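Local structure of UPF0062 protein MJ1593 (Methanocaldococcus jannaschii, 2YX5) at residues T5-K11 with I72-K78; M1-T5 with K78-I82. The protein is a small protein of the PurS family, built from a three-stranded antiparallel sheet and two helices and assembled as a tetramer. All blocks are in the same frame, centred on the assembly; numbering follows the deposited sequence.

Contact 1: residues T5-K11 with I72-K78; sequences TVIIKLK and IHDYEIK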
ATOM      1  N   THR A   5      14.837  -3.723 -11.496  1.00 47.52           N
ATOM      2  CA  THR A   5      13.573  -4.146 -10.950  1.00 50.62           C
ATOM      3  C   THR A   5      13.775  -4.571  -9.494  1.00 49.79           C
ATOM      4  O   THR A   5      14.566  -5.474  -9.212  1.00 54.53           O
ATOM      5  CB  THR A   5      12.996  -5.299 -11.787  1.00 49.77           C
ATOM      6  OG1 THR A   5      12.791  -4.834 -13.126  1.00 55.96           O
ATOM      7  CG2 THR A   5      11.662  -5.780 -11.209  1.00 52.00           C
ATOM      8  N   VAL A   6      13.085  -3.902  -8.568  1.00 46.50           N
ATOM      9  CA  VAL A   6      13.205  -4.263  -7.162  1.00 37.34           C
ATOM     10  C   VAL A   6      11.904  -4.902  -6.657  1.00 41.92           C
ATOM     11  O   VAL A   6      10.845  -4.286  -6.720  1.00 40.02           O
ATOM     12  CB  VAL A   6      13.524  -3.036  -6.287  1.00 46.68           C
ATOM     13  CG1 VAL A   6      13.812  -3.460  -4.844  1.00 35.55           C
ATOM     14  CG2 VAL A   6      14.701  -2.302  -6.853  1.00 31.47           C
ATOM     15  N   ILE A   7      11.986  -6.148  -6.198  1.00 42.54           N
ATOM     16  CA  ILE A   7      10.827  -6.827  -5.636  1.00 46.28           C
ATOM     17  C   ILE A   7      11.044  -6.804  -4.140  1.00 48.16           C
ATOM     18  O   ILE A   7      12.108  -7.190  -3.668  1.00 46.34           O
ATOM     19  CB  ILE A   7      10.715  -8.301  -6.029  1.00 45.36           C
ATOM     20  CG1 ILE A   7      10.302  -8.449  -7.484  1.00 49.01           C
ATOM     21  CG2 ILE A   7       9.705  -8.969  -5.155  1.00 42.29           C
ATOM     22  CD1 ILE A   7      11.406  -8.133  -8.447  1.00 66.38           C
ATOM     23  N   ILE A   8      10.044  -6.328  -3.405  1.00 50.00           N
ATOM     24  CA  ILE A   8      10.124  -6.260  -1.958  1.00 39.66           C
ATOM     25  C   ILE A   8       8.971  -7.040  -1.333  1.00 41.26           C
ATOM     26  O   ILE A   8       7.815  -6.853  -1.697  1.00 43.24           O
ATOM     27  CB  ILE A   8      10.045  -4.833  -1.462  1.00 42.69           C
ATOM     28  CG1 ILE A   8      11.194  -4.022  -2.054  1.00 46.87           C
ATOM     29  CG2 ILE A   8      10.091  -4.826   0.057  1.00 41.89           C
ATOM     30  CD1 ILE A   8      11.255  -2.577  -1.559  1.00 54.16           C
ATOM     31  N   LYS A   9       9.302  -7.917  -0.397  1.00 39.92           N
ATOM     32  CA  LYS A   9       8.305  -8.730   0.281  1.00 51.09           C
ATOM     33  C   LYS A   9       8.594  -8.735   1.783  1.00 50.10           C
ATOM     34  O   LYS A   9       9.599  -8.183   2.244  1.00 47.27           O
ATOM     35  CB  LYS A   9       8.355 -10.170  -0.262  1.00 48.76           C
ATOM     36  CG  LYS A   9       9.786 -10.687  -0.363  1.00 59.47           C
ATOM     37  CD  LYS A   9       9.881 -12.126  -0.839  1.00 78.56           C
ATOM     38  CE  LYS A   9      11.349 -12.597  -0.948  1.00 87.01           C
ATOM     39  NZ  LYS A   9      12.140 -11.903  -2.017  1.00 85.70           N
ATOM     40  N   LEU A  10       7.703  -9.347   2.548  1.00 52.82           N
ATOM     41  CA  LEU A  10       7.915  -9.449   3.979  1.00 53.58           C
ATOM     42  C   LEU A  10       8.930 -10.571   4.174  1.00 55.66           C
ATOM     43  O   LEU A  10       9.050 -11.456   3.321  1.00 53.77           O
ATOM     44  CB  LEU A  10       6.620  -9.811   4.693  1.00 43.57           C
ATOM     45  CG  LEU A  10       5.539  -8.744   4.769  1.00 48.53           C
ATOM     46  CD1 LEU A  10       4.333  -9.272   5.549  1.00 53.57           C
ATOM     47  CD2 LEU A  10       6.110  -7.518   5.433  1.00 47.07           C
ATOM     48  N   LYS A  11       9.668 -10.521   5.280  1.00 55.37           N
ATOM     49  CA  LYS A  11      10.644 -11.559   5.591  1.00 63.48           C
ATOM     50  C   LYS A  11       9.980 -12.937   5.425  1.00 70.26           C
ATOM     51  O   LYS A  11       8.766 -13.090   5.622  1.00 71.67           O
ATOM     52  CB  LYS A  11      11.151 -11.384   7.034  1.00 60.09           C
ATOM     53  CG  LYS A  11      12.411 -10.525   7.193  1.00 63.15           C
ATOM     54  CD  LYS A  11      13.683 -11.371   6.999  1.00 76.34           C
ATOM     55  CE  LYS A  11      14.990 -10.586   7.238  1.00 70.36           C
ATOM     56  NZ  LYS A  11      15.439  -9.775   6.064  1.00 57.16           N
ATOM     57  N   ILE A  72      12.074  -6.246   8.627  1.00 52.57           N
ATOM     58  CA  ILE A  72      10.760  -6.735   8.176  1.00 53.26           C
ATOM     59  C   ILE A  72      10.680  -7.041   6.680  1.00 56.83           C
ATOM     60  O   ILE A  72       9.666  -7.553   6.195  1.00 51.69           O
ATOM     61  CB  ILE A  72       9.677  -5.684   8.444  1.00 51.03           C
ATOM     62  CG1 ILE A  72      10.007  -4.412   7.647  1.00 59.06           C
ATOM     63  CG2 ILE A  72       9.616  -5.376   9.929  1.00 55.43           C
ATOM     64  CD1 ILE A  72       9.022  -3.257   7.797  1.00 44.24           C
ATOM     65  N   HIS A  73      11.751  -6.739   5.955  1.00 53.59           N
ATOM     66  CA  HIS A  73      11.749  -6.908   4.511  1.00 50.67           C
ATOM     67  C   HIS A  73      12.821  -7.759   3.903  1.00 50.29           C
ATOM     68  O   HIS A  73      13.948  -7.800   4.376  1.00 56.48           O
ATOM     69  CB  HIS A  73      11.849  -5.538   3.834  1.00 48.71           C
ATOM     70  CG  HIS A  73      10.681  -4.648   4.081  1.00 53.35           C
ATOM     71  ND1 HIS A  73      10.814  -3.289   4.263  1.00 50.31           N
ATOM     72  CD2 HIS A  73       9.353  -4.905   4.105  1.00 46.24           C
ATOM     73  CE1 HIS A  73       9.621  -2.747   4.383  1.00 52.56           C
ATOM     74  NE2 HIS A  73       8.716  -3.706   4.289  1.00 53.49           N
ATOM     75  N   ASP A  74      12.439  -8.422   2.824  1.00 47.34           N
ATOM     76  CA  ASP A  74      13.346  -9.225   2.028  1.00 47.70           C
ATOM     77  C   ASP A  74      13.190  -8.539   0.678  1.00 53.74           C
ATOM     78  O   ASP A  74      12.133  -7.959   0.404  1.00 49.61           O
ATOM     79  CB  ASP A  74      12.891 -10.686   1.942  1.00 52.07           C
ATOM     80  CG  ASP A  74      13.498 -11.558   3.040  1.00 57.66           C
ATOM     81  OD1 ASP A  74      14.497 -11.137   3.671  1.00 48.22           O
ATOM     82  OD2 ASP A  74      12.979 -12.677   3.257  1.00 59.66           O
ATOM     83  N   TYR A  75      14.228  -8.561  -0.151  1.00 47.74           N
ATOM     84  CA  TYR A  75      14.120  -7.923  -1.460  1.00 51.38           C
ATOM     85  C   TYR A  75      15.074  -8.553  -2.452  1.00 50.55           C
ATOM     86  O   TYR A  75      16.020  -9.216  -2.060  1.00 46.24           O
ATOM     87  CB  TYR A  75      14.379  -6.407  -1.338  1.00 39.94           C
ATOM     88  CG  TYR A  75      15.783  -6.050  -0.937  1.00 46.03           C
ATOM     89  CD1 TYR A  75      16.819  -6.042  -1.875  1.00 58.77           C
ATOM     90  CD2 TYR A  75      16.094  -5.753   0.384  1.00 56.69           C
ATOM     91  CE1 TYR A  75      18.134  -5.744  -1.505  1.00 65.71           C
ATOM     92  CE2 TYR A  75      17.413  -5.452   0.773  1.00 54.96           C
ATOM     93  CZ  TYR A  75      18.427  -5.447  -0.173  1.00 71.40           C
ATOM     94  OH  TYR A  75      19.720  -5.121   0.205  1.00 69.08           O
ATOM     95  N   GLU A  76      14.795  -8.380  -3.737  1.00 51.40           N
ATOM     96  CA  GLU A  76      15.663  -8.897  -4.776  1.00 52.07           C
ATOM     97  C   GLU A  76      15.727  -7.909  -5.927  1.00 53.44           C
ATOM     98  O   GLU A  76      14.753  -7.218  -6.207  1.00 42.62           O
ATOM     99  CB  GLU A  76      15.213 -10.278  -5.245  1.00 56.04           C
ATOM    100  CG  GLU A  76      13.746 -10.445  -5.539  1.00 80.08           C
ATOM    101  CD  GLU A  76      13.426 -11.858  -6.036  1.00 93.07           C
ATOM    102  OE1 GLU A  76      13.943 -12.234  -7.119  1.00 92.39           O
ATOM    103  OE2 GLU A  76      12.665 -12.584  -5.344  1.00 91.13           O
ATOM    104  N   ILE A  77      16.890  -7.851  -6.585  1.00 48.69           N
ATOM    105  CA  ILE A  77      17.141  -6.913  -7.678  1.00 46.71           C
ATOM    106  C   ILE A  77      17.565  -7.495  -9.029  1.00 52.75           C
ATOM    107  O   ILE A  77      18.540  -8.241  -9.130  1.00 58.30           O
ATOM    108  CB  ILE A  77      18.231  -5.892  -7.246  1.00 46.15           C
ATOM    109  CG1 ILE A  77      17.837  -5.256  -5.905  1.00 40.65           C
ATOM    110  CG2 ILE A  77      18.426  -4.838  -8.327  1.00 44.82           C
ATOM    111  CD1 ILE A  77      19.015  -4.727  -5.114  1.00 37.89           C
ATOM    112  N   LYS A  78      16.834  -7.127 -10.069  1.00 50.26           N
ATOM    113  CA  LYS A  78      17.126  -7.557 -11.430  1.00 54.98           C
ATOM    114  C   LYS A  78      17.469  -6.290 -12.215  1.00 51.27           C
ATOM    115  O   LYS A  78      16.758  -5.292 -12.131  1.00 44.12           O
ATOM    116  CB  LYS A  78      15.902  -8.238 -12.044  1.00 60.62           C
ATOM    117  CG  LYS A  78      15.428  -9.450 -11.250  1.00 83.57           C
ATOM    118  CD  LYS A  78      13.932  -9.739 -11.438  1.00 88.82           C
ATOM    119  CE  LYS A  78      13.456 -10.821 -10.462  1.00 90.09           C
ATOM    120  NZ  LYS A  78      11.987 -11.048 -10.522  1.00 85.57           N
TER
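Two antiparallel strands, the central strand 2-10 and the outer strand 73-81, pair here in regular hydrogen-bonded and non-hydrogen-bonded steps, with T5, I7 and K9 bonded in both directions to K78, E76 and D74. K9 N reaches D74 O at 2.9 Å in a nearly straight bond (172°). Where strand 2-10 gives way to the following loop, K11 N bonds I72 O from above the carbonyl plane. K11 then bends at chi2 (-86°) and chi4, and its chain runs across the D74 side chain at about a right angle. Its NZ makes a salt bridge to OD1 of D74 at 2.9 Å, approaching from the syn side but out of the carboxylate plane, and meets H73 O at 3.0 Å from above that carbonyl plane; P70 O takes a third bond. The other oxygen of D74, OD2, accepts the N-H of K12, which holds the carboxylate at both oxygens. On the same face K9 lays CE against CB of D74 (3.8 Å) before its NZ makes a weak salt bridge to OE2 of E76 at 3.4 Å. The CG of E76 presses on CB of I7, while the extended K78 places its chain end beside CD1 of I7. On the other side, I8 puts CG2 over one face of the H73 ring, 4.3 Å from its centroid, and I72 CG1 covers the opposite face; H73 ND1 is bonded to N69. V6, Y75 and I77 share a face with I8 and meet C63 of helix 52-67. Strand 34-47 lies along the far edge of 2-10, while L10, I72 and H73 pack on a second subunit.

Contact 2: residues M1-T5 with K78-I82; sequences MYKAT and KVEKI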
ATOM      1  N   MET A   1      21.444   3.475 -20.294  1.00 67.56           N
ATOM      2  CA  MET A   1      20.131   3.404 -19.599  1.00 61.39           C
ATOM      3  C   MET A   1      19.808   1.969 -19.210  1.00 60.81           C
ATOM      4  O   MET A   1      19.891   1.031 -20.019  1.00 53.36           O
ATOM      5  CB  MET A   1      19.022   3.969 -20.486  1.00 59.63           C
ATOM      6  CG  MET A   1      17.900   4.607 -19.702  1.00 60.21           C
ATOM      7  SD  MET A   1      18.565   5.837 -18.556  1.00 77.86           S
ATOM      8  CE  MET A   1      18.538   7.346 -19.568  1.00 57.24           C
ATOM      9  N   TYR A   2      19.451   1.809 -17.944  1.00 62.56           N
ATOM     10  CA  TYR A   2      19.123   0.501 -17.414  1.00 60.89           C
ATOM     11  C   TYR A   2      17.841   0.569 -16.600  1.00 60.47           C
ATOM     12  O   TYR A   2      17.489   1.618 -16.027  1.00 48.55           O
ATOM     13  CB  TYR A   2      20.247  -0.014 -16.506  1.00 65.16           C
ATOM     14  CG  TYR A   2      21.655   0.121 -17.057  1.00 72.39           C
ATOM     15  CD1 TYR A   2      22.367  -0.998 -17.509  1.00 65.30           C
ATOM     16  CD2 TYR A   2      22.292   1.365 -17.085  1.00 69.76           C
ATOM     17  CE1 TYR A   2      23.676  -0.876 -17.967  1.00 76.63           C
ATOM     18  CE2 TYR A   2      23.594   1.497 -17.540  1.00 82.02           C
ATOM     19  CZ  TYR A   2      24.281   0.379 -17.978  1.00 81.61           C
ATOM     20  OH  TYR A   2      25.573   0.539 -18.418  1.00 87.75           O
ATOM     21  N   LYS A   3      17.157  -0.573 -16.567  1.00 52.77           N
ATOM     22  CA  LYS A   3      15.932  -0.735 -15.821  1.00 48.24           C
ATOM     23  C   LYS A   3      16.207  -1.707 -14.677  1.00 50.95           C
ATOM     24  O   LYS A   3      16.461  -2.889 -14.901  1.00 52.73           O
ATOM     25  CB  LYS A   3      14.822  -1.285 -16.725  1.00 48.37           C
ATOM     26  CG  LYS A   3      13.558  -1.710 -15.967  1.00 53.12           C
ATOM     27  CD  LYS A   3      12.468  -2.246 -16.886  1.00 54.23           C
ATOM     28  CE  LYS A   3      11.376  -2.910 -16.081  1.00 50.55           C
ATOM     29  NZ  LYS A   3      10.163  -3.163 -16.888  1.00 65.94           N
ATOM     30  N   ALA A   4      16.181  -1.212 -13.449  1.00 40.38           N
ATOM     31  CA  ALA A   4      16.403  -2.085 -12.318  1.00 42.18           C
ATOM     32  C   ALA A   4      15.038  -2.448 -11.766  1.00 48.11           C
ATOM     33  O   ALA A   4      14.163  -1.594 -11.604  1.00 52.18           O
ATOM     34  CB  ALA A   4      17.235  -1.390 -11.253  1.00 35.22           C
ATOM     35  N   THR A   5      14.837  -3.723 -11.496  1.00 47.52           N
ATOM     36  CA  THR A   5      13.573  -4.146 -10.950  1.00 50.62           C
ATOM     37  C   THR A   5      13.775  -4.571  -9.494  1.00 49.79           C
ATOM     38  O   THR A   5      14.566  -5.474  -9.212  1.00 54.53           O
ATOM     39  CB  THR A   5      12.996  -5.299 -11.787  1.00 49.77           C
ATOM     40  OG1 THR A   5      12.791  -4.834 -13.126  1.00 55.96           O
ATOM     41  CG2 THR A   5      11.662  -5.780 -11.209  1.00 52.00           C
ATOM     42  N   LYS A  78      16.834  -7.127 -10.069  1.00 50.26           N
ATOM     43  CA  LYS A  78      17.126  -7.557 -11.430  1.00 54.98           C
ATOM     44  C   LYS A  78      17.469  -6.290 -12.215  1.00 51.27           C
ATOM     45  O   LYS A  78      16.758  -5.292 -12.131  1.00 44.12           O
ATOM     46  CB  LYS A  78      15.902  -8.238 -12.044  1.00 60.62           C
ATOM     47  CG  LYS A  78      15.428  -9.450 -11.250  1.00 83.57           C
ATOM     48  CD  LYS A  78      13.932  -9.739 -11.438  1.00 88.82           C
ATOM     49  CE  LYS A  78      13.456 -10.821 -10.462  1.00 90.09           C
ATOM     50  NZ  LYS A  78      11.987 -11.048 -10.522  1.00 85.57           N
ATOM     51  N   VAL A  79      18.566  -6.324 -12.961  1.00 47.13           N
ATOM     52  CA  VAL A  79      18.983  -5.165 -13.749  1.00 49.01           C
ATOM     53  C   VAL A  79      19.081  -5.551 -15.222  1.00 54.94           C
ATOM     54  O   VAL A  79      19.789  -6.489 -15.582  1.00 52.74           O
ATOM     55  CB  VAL A  79      20.363  -4.615 -13.262  1.00 44.87           C
ATOM     56  CG1 VAL A  79      20.816  -3.462 -14.133  1.00 40.83           C
ATOM     57  CG2 VAL A  79      20.263  -4.170 -11.825  1.00 47.63           C
ATOM     58  N   GLU A  80      18.345  -4.840 -16.065  1.00 55.25           N
ATOM     59  CA  GLU A  80      18.377  -5.095 -17.491  1.00 65.31           C
ATOM     60  C   GLU A  80      18.803  -3.834 -18.200  1.00 69.77           C
ATOM     61  O   GLU A  80      18.325  -2.748 -17.866  1.00 64.71           O
ATOM     62  CB  GLU A  80      17.000  -5.488 -18.001  1.00 73.57           C
ATOM     63  CG  GLU A  80      16.501  -6.828 -17.527  1.00 94.61           C
ATOM     64  CD  GLU A  80      15.144  -7.146 -18.115  1.00106.85           C
ATOM     65  OE1 GLU A  80      14.220  -6.320 -17.931  1.00110.52           O
ATOM     66  OE2 GLU A  80      15.004  -8.213 -18.763  1.00109.77           O
ATOM     67  N   LYS A  81      19.702  -3.966 -19.168  1.00 70.61           N
ATOM     68  CA  LYS A  81      20.133  -2.796 -19.926  1.00 67.82           C
ATOM     69  C   LYS A  81      19.078  -2.482 -20.970  1.00 60.97           C
ATOM     70  O   LYS A  81      18.601  -3.379 -21.675  1.00 54.69           O
ATOM     71  CB  LYS A  81      21.461  -3.037 -20.641  1.00 78.57           C
ATOM     72  CG  LYS A  81      21.802  -1.909 -21.620  1.00 89.08           C
ATOM     73  CD  LYS A  81      23.199  -2.029 -22.205  1.00 94.16           C
ATOM     74  CE  LYS A  81      23.457  -0.914 -23.202  1.00 99.27           C
ATOM     75  NZ  LYS A  81      23.234   0.431 -22.591  1.00 98.21           N
ATOM     76  N   ILE A  82      18.707  -1.211 -21.063  1.00 55.02           N
ATOM     77  CA  ILE A  82      17.713  -0.800 -22.041  1.00 54.38           C
ATOM     78  C   ILE A  82      18.471  -0.695 -23.344  1.00 63.62           C
ATOM     79  O   ILE A  82      19.472   0.030 -23.448  1.00 65.31           O
ATOM     80  CB  ILE A  82      17.085   0.541 -21.684  1.00 56.49           C
ATOM     81  CG1 ILE A  82      16.373   0.427 -20.337  1.00 50.33           C
ATOM     82  CG2 ILE A  82      16.086   0.943 -22.765  1.00 49.50           C
ATOM     83  CD1 ILE A  82      16.200   1.738 -19.641  1.00 52.78           C
TER
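The backbones of M1-T5 and K78-I82 run antiparallel, their short strand axes 4.6 Å apart at closest approach and 164° between directions. K3 and E80 form a hydrogen-bonded pair, with K3 N to E80 O at 2.8 Å and E80 N returning to K3 O at 3.0 Å, both close to straight. A4 with V79, between K3-E80 and T5-K78, and Y2 with K81, on the terminal side of K3-E80, are the non-hydrogen-bonded pairs. I82 N gives a further bond to M1 O at 2.7 Å. Among the side chains, Y2 crosses K81 at a slant: its ring carbon CD1 touches K81 CB at 3.8 Å. K81 sends CG anti to the backbone N (chi1 170°) and turns at chi4, which brings NZ to 5.1 Å from the centroid of the Y2 ring, a long and at most weak cation-pi approach. V79 lies on the same face and sets CG2 against CB of A4 at 4.2 Å, with its CG1 near CB of Y2. Helix 52-67 covers part of this face, V59 touching A4 and V55 touching V79. The M1 and I82 side chains run alongside each other in one direction. M1 N and K81 NZ, 4.2 Å apart, are like charges if both are protonated and would probably repel. K3 NZ makes a long, weak ion pair with D44. With five main-chain bonds and no salt bridge between the segments, the pairing probably rests mainly on the backbone, helped by small apolar touches.

How the contacts relate
Contacts 1 and 2 are successive lengths of one strand pairing, 2-10 with 73-81, and their centres lie 16 Å apart. They share T5 and K78, and beyond that overlap do not touch each other. Contact 2 joins the two chain ends, and contact 1 follows inward from it, so the N- and C-terminal strands run together from the chain ends toward the middle of the subunit. Both helices and strand 34-47 lie between strands 2-10 and 73-81 in sequence; 34-47 pairs with the other edge of 2-10, so the first strand is central. Helix 52-67 spans both contacts on one face. Only contact 1 meets a second subunit; contact 2 lies at the surface.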